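PDB 3C2G: Sys-1 protein from Caenorhabditis elegans, which acts as a beta-catenin-like transcription coregulator in the Wnt asymmetry pathway, binding the TCF factor POP-1 directly to switch target genes on or off. Local coordinates for residues T32-D37 with R86-L91; I233-L238 with I257-R262; H358-A363 with L409-P414; D574-L577 with T582-D585. All blocks are in the same frame, centred on the assembly; numbering follows the deposited sequence.

Contact 1. Residues T32-D37 with R86-L91; sequences TWIRQD and RRFTFL
R87, which meets R35 across this contact, has its carbonyl O gripped twice: L91 N bonds to it at 2.9 Å and F90 N more distantly at 3.3 Å. From the same residue the R87 side chain reaches toward helix 20-37. There its guanidinium offers a face to the aliphatic part of R35, a bend at the third torsion of R87 (chi3 133°) helping to turn that face toward R35 CD. R35 CD rests 3.4 Å above the R87 guanidinium plane, displaced toward the rim, with R35 CG following behind it at 3.9 Å from R87 CZ. The two guanidinium groups stand 75° apart, and R87 NH2 comes up at the edge of the R35 group, near its plane. R35 NH1 and R87 NH2 are like charges 4.3 Å apart, a proximity probably eased by D83, which forms a salt bridge with R87 NH1 and also with R86 NH2. A leucine in place of R87 would probably deprive D83 of one of its two arginine mates and take away the flat face on which the R35 methylenes lie. The contact joins two of the stacked helices of the armadillo domain, and while R35 is exposed, I34 and F88 are buried. I34 CD1 approaches F88 CE1 at 4.3 Å, meeting the ring obliquely. Helix 47-62 lies against both partners, with I54 touching I34 as well as F88, while V51 and L55 add to the packing around the F88 ring.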
loop_
_atom_site.group_PDB
_atom_site.type_symbol
_atom_site.label_atom_id
_atom_site.label_comp_id
_atom_site.label_asym_id
_atom_site.label_seq_id
_atom_site.Cartn_x
_atom_site.Cartn_y
_atom_site.Cartn_z
ATOM N N THR A 32 45.114 13.836 4.449
ATOM C CA THR A 32 45.545 14.900 3.553
ATOM C C THR A 32 45.967 14.337 2.204
ATOM O O THR A 32 45.531 14.824 1.163
ATOM C CB THR A 32 46.684 15.706 4.180
ATOM O OG1 THR A 32 46.272 16.152 5.478
ATOM C CG2 THR A 32 47.037 16.910 3.317
ATOM N N TRP A 33 46.790 13.293 2.229
ATOM C CA TRP A 33 47.230 12.630 1.004
ATOM C C TRP A 33 46.059 12.175 0.138
ATOM O O TRP A 33 46.042 12.425 -1.067
ATOM C CB TRP A 33 48.147 11.451 1.340
ATOM C CG TRP A 33 48.529 10.587 0.170
ATOM C CD1 TRP A 33 49.241 10.961 -0.932
ATOM C CD2 TRP A 33 48.231 9.199 0.002
ATOM N NE1 TRP A 33 49.399 9.892 -1.785
ATOM C CE2 TRP A 33 48.790 8.797 -1.235
ATOM C CE3 TRP A 33 47.540 8.254 0.771
ATOM C CZ2 TRP A 33 48.681 7.491 -1.717
ATOM C CZ3 TRP A 33 47.431 6.955 0.292
ATOM C CH2 TRP A 33 47.999 6.585 -0.943
ATOM N N ILE A 34 45.088 11.514 0.770
ATOM C CA ILE A 34 43.893 11.008 0.090
ATOM C C ILE A 34 43.038 12.143 -0.475
ATOM O O ILE A 34 42.659 12.112 -1.645
ATOM C CB ILE A 34 43.065 10.072 1.017
ATOM C CG1 ILE A 34 43.849 8.781 1.282
ATOM C CG2 ILE A 34 41.698 9.754 0.407
ATOM C CD1 ILE A 34 43.345 7.955 2.440
ATOM N N ARG A 35 42.760 13.144 0.356
ATOM C CA ARG A 35 41.995 14.319 -0.065
ATOM C C ARG A 35 42.569 14.953 -1.326
ATOM O O ARG A 35 41.819 15.357 -2.218
ATOM C CB ARG A 35 41.960 15.372 1.044
ATOM C CG ARG A 35 41.022 15.055 2.190
ATOM C CD ARG A 35 40.159 16.267 2.539
ATOM N NE ARG A 35 40.930 17.428 2.985
ATOM C CZ ARG A 35 40.500 18.685 2.908
ATOM N NH1 ARG A 35 39.307 18.957 2.388
ATOM N NH2 ARG A 35 41.269 19.676 3.341
ATOM N N GLN A 36 43.901 15.019 -1.390
ATOM C CA GLN A 36 44.611 15.756 -2.433
ATOM C C GLN A 36 44.915 14.941 -3.696
ATOM O O GLN A 36 44.619 15.389 -4.804
ATOM C CB GLN A 36 45.901 16.350 -1.859
ATOM C CG GLN A 36 46.719 17.171 -2.852
ATOM C CD GLN A 36 48.178 17.289 -2.448
ATOM O OE1 GLN A 36 48.496 17.681 -1.320
ATOM N NE2 GLN A 36 49.077 16.949 -3.371
ATOM N N ASP A 37 45.506 13.758 -3.523
ATOM C CA ASP A 37 45.958 12.925 -4.648
ATOM C C ASP A 37 44.859 12.034 -5.230
ATOM O O ASP A 37 44.849 11.756 -6.434
ATOM C CB ASP A 37 47.163 12.070 -4.238
ATOM N N ARG A 86 34.589 7.461 5.054
ATOM C CA ARG A 86 33.477 8.045 4.322
ATOM C C ARG A 86 33.832 8.213 2.856
ATOM O O ARG A 86 33.049 7.864 1.976
ATOM C CB ARG A 86 33.064 9.387 4.926
ATOM C CG ARG A 86 31.880 10.052 4.220
ATOM C CD ARG A 86 31.387 11.305 4.940
ATOM N NE ARG A 86 32.400 12.351 4.911
ATOM C CZ ARG A 86 32.572 13.205 3.909
ATOM N NH1 ARG A 86 31.785 13.143 2.838
ATOM N NH2 ARG A 86 33.540 14.116 3.975
ATOM N N ARG A 87 35.032 8.726 2.605
ATOM C CA ARG A 87 35.491 8.969 1.248
ATOM C C ARG A 87 35.603 7.688 0.422
ATOM O O ARG A 87 35.266 7.677 -0.768
ATOM C CB ARG A 87 36.790 9.775 1.268
ATOM C CG ARG A 87 36.544 11.217 1.718
ATOM C CD ARG A 87 37.810 12.042 1.891
ATOM N NE ARG A 87 37.621 13.334 1.229
ATOM C CZ ARG A 87 37.212 14.445 1.830
ATOM N NH1 ARG A 87 36.978 14.461 3.132
ATOM N NH2 ARG A 87 37.053 15.549 1.120
ATOM N N PHE A 88 36.021 6.604 1.073
ATOM C CA PHE A 88 36.050 5.276 0.458
ATOM C C PHE A 88 34.682 4.785 -0.004
ATOM O O PHE A 88 34.592 3.897 -0.848
ATOM C CB PHE A 88 36.607 4.248 1.447
ATOM C CG PHE A 88 38.101 4.236 1.544
ATOM C CD1 PHE A 88 38.864 5.294 1.054
ATOM C CD2 PHE A 88 38.751 3.164 2.155
ATOM C CE1 PHE A 88 40.243 5.276 1.151
ATOM C CE2 PHE A 88 40.143 3.136 2.262
ATOM C CZ PHE A 88 40.890 4.195 1.756
ATOM N N THR A 89 33.617 5.341 0.558
ATOM C CA THR A 89 32.277 4.854 0.248
ATOM C C THR A 89 31.602 5.602 -0.907
ATOM O O THR A 89 30.579 5.146 -1.423
ATOM C CB THR A 89 31.362 4.837 1.493
ATOM O OG1 THR A 89 31.270 6.155 2.036
ATOM C CG2 THR A 89 31.914 3.889 2.551
ATOM N N PHE A 90 32.168 6.733 -1.326
ATOM C CA PHE A 90 31.617 7.440 -2.484
ATOM C C PHE A 90 32.607 7.727 -3.608
ATOM O O PHE A 90 32.189 8.009 -4.729
ATOM C CB PHE A 90 30.863 8.719 -2.078
ATOM C CG PHE A 90 31.743 9.830 -1.578
ATOM C CD1 PHE A 90 32.463 10.627 -2.464
ATOM C CD2 PHE A 90 31.815 10.111 -0.219
ATOM C CE1 PHE A 90 33.268 11.666 -2.002
ATOM C CE2 PHE A 90 32.610 11.151 0.252
ATOM C CZ PHE A 90 33.342 11.931 -0.647
ATOM N N LEU A 91 33.903 7.671 -3.316
ATOM C CA LEU A 91 34.916 7.942 -4.335
ATOM C C LEU A 91 34.821 6.926 -5.484
ATOM O O LEU A 91 34.850 5.715 -5.243
ATOM C CB LEU A 91 36.311 7.932 -3.714
ATOM C CG LEU A 91 37.198 9.169 -3.874
ATOM C CD1 LEU A 91 36.467 10.469 -3.546
ATOM C CD2 LEU A 91 38.415 9.024 -2.967
#

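Contact 2. Residues I233-L238 with I257-R262; sequences IGSYRL and IQVIIR
Helices 224-239 and 251-270 run nearly antiparallel here, their short axes inclined at 152° and 9.3 Å apart at the closest point. S235 and I260 mark the nearest backbone approach, and their side chains carry most of the packing. I260 reaches over the small serine with its longer branch: CG1 lies 3.6 Å from S235 CB, and CD1 continues past the same carbon at 3.7 Å. From there the CD1 methyl passes on to the backbone of the next residue, 4.1 Å from Y236 N. What brings this branch forward is the first torsion of I260, with CG1 beside the backbone N and opposite the carbonyl carbon (chi1 -70°). V259 meets the hydroxyl side of the same serine, its CG1 methyl 3.6 Å from S235 OG, a contact of methyl and oxygen without polar character. The hydroxyl finds its polar partner in its own helix, in the carbonyl O of V231 one turn earlier; chi1 of -54° holds OG beside the backbone N and so within range of it. S235 can therefore sit in a buried, apolar interface with its one polar side-chain atom satisfied by V231 O. P183 also touches S235, while V292 of helix 285-292 packs on both Y236 and I260, and L300 of helix 298-311 extends the cover on I260. Such antiparallel helix pairs, with further helices laid over their flanks, are the basic building material of the armadillo superhelix.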
loop_
_atom_site.group_PDB
_atom_site.type_symbol
_atom_site.label_atom_id
_atom_site.label_comp_id
_atom_site.label_asym_id
_atom_site.label_seq_id
_atom_site.Cartn_x
_atom_site.Cartn_y
_atom_site.Cartn_z
ATOM N N ILE A 233 3.536 11.440 17.233
ATOM C CA ILE A 233 2.732 12.347 18.019
ATOM C C ILE A 233 3.553 13.457 18.654
ATOM O O ILE A 233 3.140 14.612 18.638
ATOM C CB ILE A 233 1.894 11.580 19.071
ATOM C CG1 ILE A 233 0.827 10.752 18.360
ATOM C CG2 ILE A 233 1.245 12.532 20.079
ATOM C CD1 ILE A 233 -0.176 11.586 17.546
ATOM N N GLY A 234 4.693 13.094 19.227
ATOM C CA GLY A 234 5.682 14.057 19.674
ATOM C C GLY A 234 6.071 15.062 18.601
ATOM O O GLY A 234 6.153 16.252 18.876
ATOM N N SER A 235 6.301 14.600 17.380
ATOM C CA SER A 235 6.612 15.522 16.290
ATOM C C SER A 235 5.401 16.377 15.951
ATOM O O SER A 235 5.531 17.596 15.750
ATOM C CB SER A 235 7.099 14.786 15.036
ATOM O OG SER A 235 8.196 13.923 15.305
ATOM N N TYR A 236 4.221 15.753 15.897
ATOM C CA TYR A 236 3.014 16.509 15.598
ATOM C C TYR A 236 2.836 17.627 16.620
ATOM O O TYR A 236 2.556 18.765 16.266
ATOM C CB TYR A 236 1.755 15.638 15.533
ATOM C CG TYR A 236 0.545 16.492 15.279
ATOM C CD1 TYR A 236 0.336 17.079 14.026
ATOM C CD2 TYR A 236 -0.349 16.781 16.301
ATOM C CE1 TYR A 236 -0.748 17.913 13.795
ATOM C CE2 TYR A 236 -1.441 17.596 16.082
ATOM C CZ TYR A 236 -1.636 18.159 14.826
ATOM O OH TYR A 236 -2.728 18.975 14.613
ATOM N N ARG A 237 3.041 17.303 17.884
ATOM C CA ARG A 237 2.883 18.289 18.923
ATOM C C ARG A 237 3.730 19.531 18.690
ATOM O O ARG A 237 3.312 20.625 19.038
ATOM C CB ARG A 237 3.191 17.689 20.288
ATOM C CG ARG A 237 2.006 16.966 20.898
ATOM C CD ARG A 237 2.337 16.429 22.259
ATOM N NE ARG A 237 1.135 16.402 23.086
ATOM C CZ ARG A 237 1.123 16.193 24.401
ATOM N NH1 ARG A 237 2.259 15.978 25.062
ATOM N NH2 ARG A 237 -0.033 16.197 25.053
ATOM N N LEU A 238 4.908 19.362 18.096
ATOM C CA LEU A 238 5.840 20.472 17.951
ATOM C C LEU A 238 5.602 21.285 16.691
ATOM O O LEU A 238 5.966 22.459 16.628
ATOM C CB LEU A 238 7.283 19.975 17.985
ATOM C CG LEU A 238 7.769 19.438 19.336
ATOM C CD1 LEU A 238 9.032 18.595 19.131
ATOM C CD2 LEU A 238 8.008 20.546 20.345
ATOM N N ILE A 257 8.597 17.305 9.867
ATOM C CA ILE A 257 7.636 16.805 8.899
ATOM C C ILE A 257 8.192 15.537 8.302
ATOM O O ILE A 257 7.502 14.512 8.205
ATOM C CB ILE A 257 7.337 17.845 7.795
ATOM C CG1 ILE A 257 6.365 18.912 8.325
ATOM C CG2 ILE A 257 6.763 17.176 6.524
ATOM C CD1 ILE A 257 6.230 20.135 7.420
ATOM N N GLN A 258 9.464 15.615 7.918
ATOM C CA GLN A 258 10.179 14.491 7.313
ATOM C C GLN A 258 10.275 13.319 8.298
ATOM O O GLN A 258 10.130 12.170 7.899
ATOM C CB GLN A 258 11.555 14.950 6.811
ATOM C CG GLN A 258 11.996 14.355 5.459
ATOM C CD GLN A 258 11.035 14.641 4.280
ATOM O OE1 GLN A 258 10.477 15.743 4.144
ATOM N NE2 GLN A 258 10.855 13.640 3.417
ATOM N N VAL A 259 10.488 13.607 9.577
ATOM C CA VAL A 259 10.464 12.569 10.597
ATOM C C VAL A 259 9.101 11.839 10.638
ATOM O O VAL A 259 9.046 10.617 10.768
ATOM C CB VAL A 259 10.798 13.128 11.996
ATOM C CG1 VAL A 259 10.372 12.138 13.093
ATOM C CG2 VAL A 259 12.277 13.435 12.109
ATOM N N ILE A 260 8.010 12.592 10.511
ATOM C CA ILE A 260 6.670 12.004 10.505
ATOM C C ILE A 260 6.438 11.122 9.262
ATOM O O ILE A 260 5.876 10.026 9.354
ATOM C CB ILE A 260 5.601 13.109 10.588
ATOM C CG1 ILE A 260 5.610 13.748 11.968
ATOM C CG2 ILE A 260 4.210 12.573 10.212
ATOM C CD1 ILE A 260 5.080 15.160 11.952
ATOM N N ILE A 261 6.864 11.614 8.109
ATOM C CA ILE A 261 6.719 10.897 6.853
ATOM C C ILE A 261 7.506 9.585 6.838
ATOM O O ILE A 261 6.995 8.555 6.417
ATOM C CB ILE A 261 7.092 11.797 5.648
ATOM C CG1 ILE A 261 6.055 12.925 5.510
ATOM C CG2 ILE A 261 7.203 10.979 4.375
ATOM C CD1 ILE A 261 6.354 13.976 4.452
ATOM N N ARG A 262 8.735 9.610 7.321
ATOM C CA ARG A 262 9.523 8.391 7.388
ATOM C C ARG A 262 8.999 7.416 8.448
ATOM O O ARG A 262 9.178 6.207 8.327
ATOM C CB ARG A 262 11.007 8.714 7.615
ATOM C CG ARG A 262 11.696 9.395 6.408
ATOM C CD ARG A 262 13.156 9.720 6.757
ATOM N NE ARG A 262 13.864 10.487 5.730
ATOM C CZ ARG A 262 14.858 10.014 4.978
ATOM N NH1 ARG A 262 15.283 8.761 5.127
ATOM N NH2 ARG A 262 15.435 10.802 4.078
#

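Contact 3. Residues H358-A363 with L409-P414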
loop_
_atom_site.group_PDB
_atom_site.type_symbol
_atom_site.label_atom_id
_atom_site.label_comp_id
_atom_site.label_asym_id
_atom_site.label_seq_id
_atom_site.Cartn_x
_atom_site.Cartn_y
_atom_site.Cartn_z
ATOM N N HIS A 358 -22.746 -0.346 13.158
ATOM C CA HIS A 358 -22.535 0.940 13.849
ATOM C C HIS A 358 -21.608 1.903 13.076
ATOM O O HIS A 358 -21.814 3.116 13.113
ATOM C CB HIS A 358 -22.048 0.723 15.287
ATOM C CG HIS A 358 -20.673 0.136 15.381
ATOM N ND1 HIS A 358 -20.413 -1.197 15.132
ATOM C CD2 HIS A 358 -19.479 0.702 15.688
ATOM C CE1 HIS A 358 -19.119 -1.427 15.282
ATOM N NE2 HIS A 358 -18.532 -0.293 15.622
ATOM N N VAL A 359 -20.625 1.358 12.351
ATOM C CA VAL A 359 -19.727 2.176 11.513
ATOM C C VAL A 359 -20.451 2.708 10.276
ATOM O O VAL A 359 -20.301 3.877 9.907
ATOM C CB VAL A 359 -18.413 1.418 11.126
ATOM C CG1 VAL A 359 -17.600 2.223 10.158
ATOM C CG2 VAL A 359 -17.577 1.108 12.370
ATOM N N LYS A 360 -21.239 1.848 9.637
ATOM C CA LYS A 360 -22.152 2.293 8.584
ATOM C C LYS A 360 -23.036 3.441 9.086
ATOM O O LYS A 360 -23.251 4.434 8.370
ATOM C CB LYS A 360 -23.014 1.126 8.114
ATOM C CG LYS A 360 -22.347 0.265 7.076
ATOM C CD LYS A 360 -22.446 -1.197 7.415
ATOM C CE LYS A 360 -23.060 -1.947 6.267
ATOM N NZ LYS A 360 -22.473 -3.292 6.024
ATOM N N ASP A 361 -23.531 3.319 10.319
ATOM C CA ASP A 361 -24.416 4.350 10.870
ATOM C C ASP A 361 -23.688 5.681 11.002
ATOM O O ASP A 361 -24.224 6.734 10.627
ATOM C CB ASP A 361 -25.029 3.921 12.209
ATOM C CG ASP A 361 -26.075 2.810 12.060
ATOM O OD1 ASP A 361 -26.684 2.675 10.973
ATOM O OD2 ASP A 361 -26.295 2.069 13.042
ATOM N N ILE A 362 -22.455 5.640 11.504
ATOM C CA ILE A 362 -21.662 6.865 11.608
ATOM C C ILE A 362 -21.515 7.510 10.227
ATOM O O ILE A 362 -21.822 8.688 10.037
ATOM C CB ILE A 362 -20.301 6.600 12.281
ATOM C CG1 ILE A 362 -20.533 6.241 13.756
ATOM C CG2 ILE A 362 -19.373 7.812 12.138
ATOM C CD1 ILE A 362 -19.448 5.376 14.389
ATOM N N ALA A 363 -21.074 6.714 9.263
ATOM C CA ALA A 363 -20.910 7.185 7.902
ATOM C C ALA A 363 -22.186 7.856 7.345
ATOM O O ALA A 363 -22.138 8.977 6.833
ATOM C CB ALA A 363 -20.445 6.044 7.025
ATOM N N LEU A 409 -25.912 -0.942 0.865
ATOM C CA LEU A 409 -27.213 -1.357 0.338
ATOM C C LEU A 409 -27.706 -2.696 0.890
ATOM O O LEU A 409 -28.897 -2.966 0.871
ATOM C CB LEU A 409 -27.230 -1.334 -1.195
ATOM C CG LEU A 409 -27.039 0.035 -1.861
ATOM C CD1 LEU A 409 -26.778 -0.067 -3.368
ATOM C CD2 LEU A 409 -28.205 0.969 -1.575
HETATM N N MSE A 410 -26.789 -3.505 1.406
HETATM C CA MSE A 410 -27.127 -4.778 2.040
HETATM C C MSE A 410 -28.176 -4.619 3.136
HETATM O O MSE A 410 -29.161 -5.364 3.169
HETATM C CB MSE A 410 -25.870 -5.424 2.620
HETATM C CG MSE A 410 -24.718 -5.500 1.637
HETATM SE SE MSE A 410 -24.682 -7.122 0.532
HETATM C CE MSE A 410 -26.540 -7.245 -0.100
HETATM N N MSE A 411 -27.960 -3.636 4.012
HETATM C CA MSE A 411 -28.884 -3.295 5.099
HETATM C C MSE A 411 -30.362 -3.380 4.722
HETATM O O MSE A 411 -31.174 -3.875 5.485
HETATM C CB MSE A 411 -28.612 -1.872 5.593
HETATM C CG MSE A 411 -27.278 -1.659 6.289
HETATM SE SE MSE A 411 -26.923 0.259 6.570
HETATM C CE MSE A 411 -28.514 0.744 7.626
ATOM N N TRP A 412 -30.701 -2.891 3.536
ATOM C CA TRP A 412 -32.079 -2.563 3.209
ATOM C C TRP A 412 -32.757 -3.514 2.247
ATOM O O TRP A 412 -33.916 -3.307 1.889
ATOM C CB TRP A 412 -32.147 -1.146 2.657
ATOM C CG TRP A 412 -31.602 -0.161 3.597
ATOM C CD1 TRP A 412 -31.994 0.039 4.881
ATOM C CD2 TRP A 412 -30.546 0.770 3.347
ATOM N NE1 TRP A 412 -31.256 1.037 5.449
ATOM C CE2 TRP A 412 -30.358 1.509 4.529
ATOM C CE3 TRP A 412 -29.744 1.055 2.234
ATOM C CZ2 TRP A 412 -29.405 2.519 4.636
ATOM C CZ3 TRP A 412 -28.799 2.061 2.341
ATOM C CH2 TRP A 412 -28.636 2.780 3.535
ATOM N N ILE A 413 -32.040 -4.546 1.825
ATOM C CA ILE A 413 -32.618 -5.532 0.933
ATOM C C ILE A 413 -33.155 -6.691 1.770
ATOM O O ILE A 413 -32.424 -7.246 2.601
ATOM C CB ILE A 413 -31.617 -5.980 -0.152
ATOM C CG1 ILE A 413 -31.157 -4.756 -0.953
ATOM C CG2 ILE A 413 -32.256 -6.996 -1.096
ATOM C CD1 ILE A 413 -29.890 -4.946 -1.732
ATOM N N PRO A 414 -34.451 -7.025 1.582
ATOM C CA PRO A 414 -35.158 -8.071 2.329
ATOM C C PRO A 414 -34.405 -9.392 2.365
ATOM O O PRO A 414 -34.251 -10.042 1.336
ATOM C CB PRO A 414 -36.476 -8.235 1.550
ATOM C CG PRO A 414 -36.283 -7.481 0.256
ATOM C CD PRO A 414 -35.348 -6.378 0.607
#
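M411 and K360 meet along their hydrocarbon portions, and this is the more tightly packed part of a contact whose other side is looser and more open. K360 is buried, and its CE packs against M411 CG at 4.2 Å, although the nearest backbones, at K360 and M411, remain 9.4 Å apart between their CA atoms. M411, modelled as selenomethionine, is backed within its own segment by W412: M411 CB lies 3.8 Å above one face of the W412 ring, displaced toward the rim. The indole in turn touches I364 of helix 357-365 and E427 and V431 of helix 425-432. The loose side belongs to D361, which is partly exposed. Here the far end of M411 swings round at its last torsion (chi3 58°), and the terminal CE comes to 4.3 Å from D361 OD1, an approach of methyl and carboxylate no closer than loose van der Waals packing. Q357 also touches M411. Beyond M411 the lysine runs on to its amino group, where polar partners take over: NZ makes a salt bridge with an acidic side chain of the bound peptide and a weak hydrogen bond to the carbonyl O of N407. M410, too, packs on an acidic side chain of that peptide. The hydrocarbon part of K360 thus lies beside M411 while its NZ binds the peptide's acid, an arrangement that resembles the lysine-acid contacts by which the armadillo groove of beta-catenin holds TCF peptides.

Contact 4. Residues D574-L577 with T582-D585; sequences DKIL and TRAD
L577 lays its two methyl groups over R583 and A584. CD2 makes the closer approach, 3.4 Å from A584 N, and also touches R583 CB at 3.7 Å. Both methyls of the leucine, CD1 and CD2, rest 4.0 Å from A584 CB, which means that the fork faces the alanine methyl with CD2 also over the A584 backbone. With CG beside its own backbone N and the chain extended beyond (chi2 179°), the leucine brings its fork closer to A584 than the direction of its first bond would suggest. I576, the residue before, engages the same arginine farther out. Its CG2 methyl comes within 3.6 Å of R583 NH1 and stays close to the shaft at CD, the two side chains crossing at about a right angle; the methyl meets the guanidinium obliquely. The isoleucine thus lies beside both the shaft and the charged end of the arginine, while R583 NH2 makes a weak hydrogen bond to the carbonyl O of A543 and the side chain also touches Y547. Four residues link the segments, and L577 and R583 bring their CA atoms to 6.5 Å, packing the last part of helix 563-579 against the short helix that follows it. Around them, M533 of helix 515-535 packs on I576, and W587 and R615 touch L577. R615, which follows helix 603-613, also forms a salt bridge with D574, so this part of helix 563-579 has helix 515-535 beside I576 and the C-terminal residue R615 beside D574 and L577.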
loop_
_atom_site.group_PDB
_atom_site.type_symbol
_atom_site.label_atom_id
_atom_site.label_comp_id
_atom_site.label_asym_id
_atom_site.label_seq_id
_atom_site.Cartn_x
_atom_site.Cartn_y
_atom_site.Cartn_z
ATOM N N ASP A 574 -34.995 -19.231 -20.794
ATOM C CA ASP A 574 -36.400 -19.521 -20.972
ATOM C C ASP A 574 -37.209 -18.248 -21.160
ATOM O O ASP A 574 -38.096 -18.197 -22.010
ATOM C CB ASP A 574 -36.942 -20.330 -19.795
ATOM C CG ASP A 574 -38.327 -20.887 -20.067
ATOM O OD1 ASP A 574 -38.449 -21.795 -20.925
ATOM O OD2 ASP A 574 -39.292 -20.403 -19.432
ATOM N N LYS A 575 -36.896 -17.220 -20.382
ATOM C CA LYS A 575 -37.578 -15.938 -20.506
ATOM C C LYS A 575 -37.248 -15.208 -21.812
ATOM O O LYS A 575 -38.097 -14.491 -22.358
ATOM C CB LYS A 575 -37.278 -15.052 -19.298
ATOM C CG LYS A 575 -37.996 -15.484 -18.034
ATOM C CD LYS A 575 -37.599 -14.623 -16.859
ATOM C CE LYS A 575 -38.308 -15.051 -15.576
ATOM N NZ LYS A 575 -39.783 -14.849 -15.654
ATOM N N ILE A 576 -36.029 -15.386 -22.320
ATOM C CA ILE A 576 -35.682 -14.804 -23.620
ATOM C C ILE A 576 -36.501 -15.464 -24.746
ATOM O O ILE A 576 -36.976 -14.784 -25.660
ATOM C CB ILE A 576 -34.155 -14.872 -23.931
ATOM C CG1 ILE A 576 -33.363 -13.937 -23.020
ATOM C CG2 ILE A 576 -33.873 -14.488 -25.381
ATOM C CD1 ILE A 576 -31.900 -14.294 -22.926
ATOM N N LEU A 577 -36.675 -16.780 -24.659
ATOM C CA LEU A 577 -37.361 -17.524 -25.711
ATOM C C LEU A 577 -38.874 -17.353 -25.665
ATOM O O LEU A 577 -39.540 -17.502 -26.687
ATOM C CB LEU A 577 -36.965 -18.997 -25.691
ATOM C CG LEU A 577 -35.477 -19.230 -25.957
ATOM C CD1 LEU A 577 -35.118 -20.698 -25.893
ATOM C CD2 LEU A 577 -35.068 -18.639 -27.301
ATOM N N THR A 582 -37.755 -17.407 -31.952
ATOM C CA THR A 582 -36.934 -17.896 -33.056
ATOM C C THR A 582 -35.461 -18.039 -32.682
ATOM O O THR A 582 -34.724 -18.743 -33.363
ATOM C CB THR A 582 -37.065 -17.008 -34.327
ATOM O OG1 THR A 582 -36.476 -15.732 -34.081
ATOM C CG2 THR A 582 -38.534 -16.806 -34.739
ATOM N N ARG A 583 -35.033 -17.384 -31.604
ATOM C CA ARG A 583 -33.661 -17.553 -31.111
ATOM C C ARG A 583 -33.337 -19.001 -30.756
ATOM O O ARG A 583 -32.169 -19.405 -30.776
ATOM C CB ARG A 583 -33.373 -16.645 -29.919
ATOM C CG ARG A 583 -33.000 -15.259 -30.317
ATOM C CD ARG A 583 -32.615 -14.433 -29.129
ATOM N NE ARG A 583 -33.053 -13.062 -29.347
ATOM C CZ ARG A 583 -32.782 -12.036 -28.556
ATOM N NH1 ARG A 583 -32.047 -12.191 -27.455
ATOM N NH2 ARG A 583 -33.259 -10.844 -28.874
ATOM N N ALA A 584 -34.378 -19.777 -30.456
ATOM C CA ALA A 584 -34.222 -21.192 -30.144
ATOM C C ALA A 584 -33.671 -21.980 -31.325
ATOM O O ALA A 584 -32.848 -22.875 -31.150
ATOM C CB ALA A 584 -35.550 -21.781 -29.675
ATOM N N ASP A 585 -34.118 -21.644 -32.528
ATOM C CA ASP A 585 -33.642 -22.310 -33.733
ATOM C C ASP A 585 -32.262 -21.826 -34.171
ATOM O O ASP A 585 -31.509 -22.552 -34.827
ATOM C CB ASP A 585 -34.652 -22.110 -34.853
ATOM C CG ASP A 585 -36.039 -22.570 -34.458
ATOM O OD1 ASP A 585 -36.448 -23.659 -34.932
ATOM O OD2 ASP A 585 -36.700 -21.857 -33.655
#

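The four contacts follow one another along the chain, each closing before the next opens, and together they sample the length of an elongated helical domain. Contact 1 and contact 4 lie near its two ends, with centres about 85 Å apart and on opposite sides of the chain's centre. Contact 2 is the most central, about 36 Å from both contact 1 and contact 3, measured between centres. None touches another; even the nearest atoms of contacts 1 and 2 remain about 16 Å apart. Contact 3 reaches the bound peptide, through K360 and M410; the other three join helices of the same scaffold.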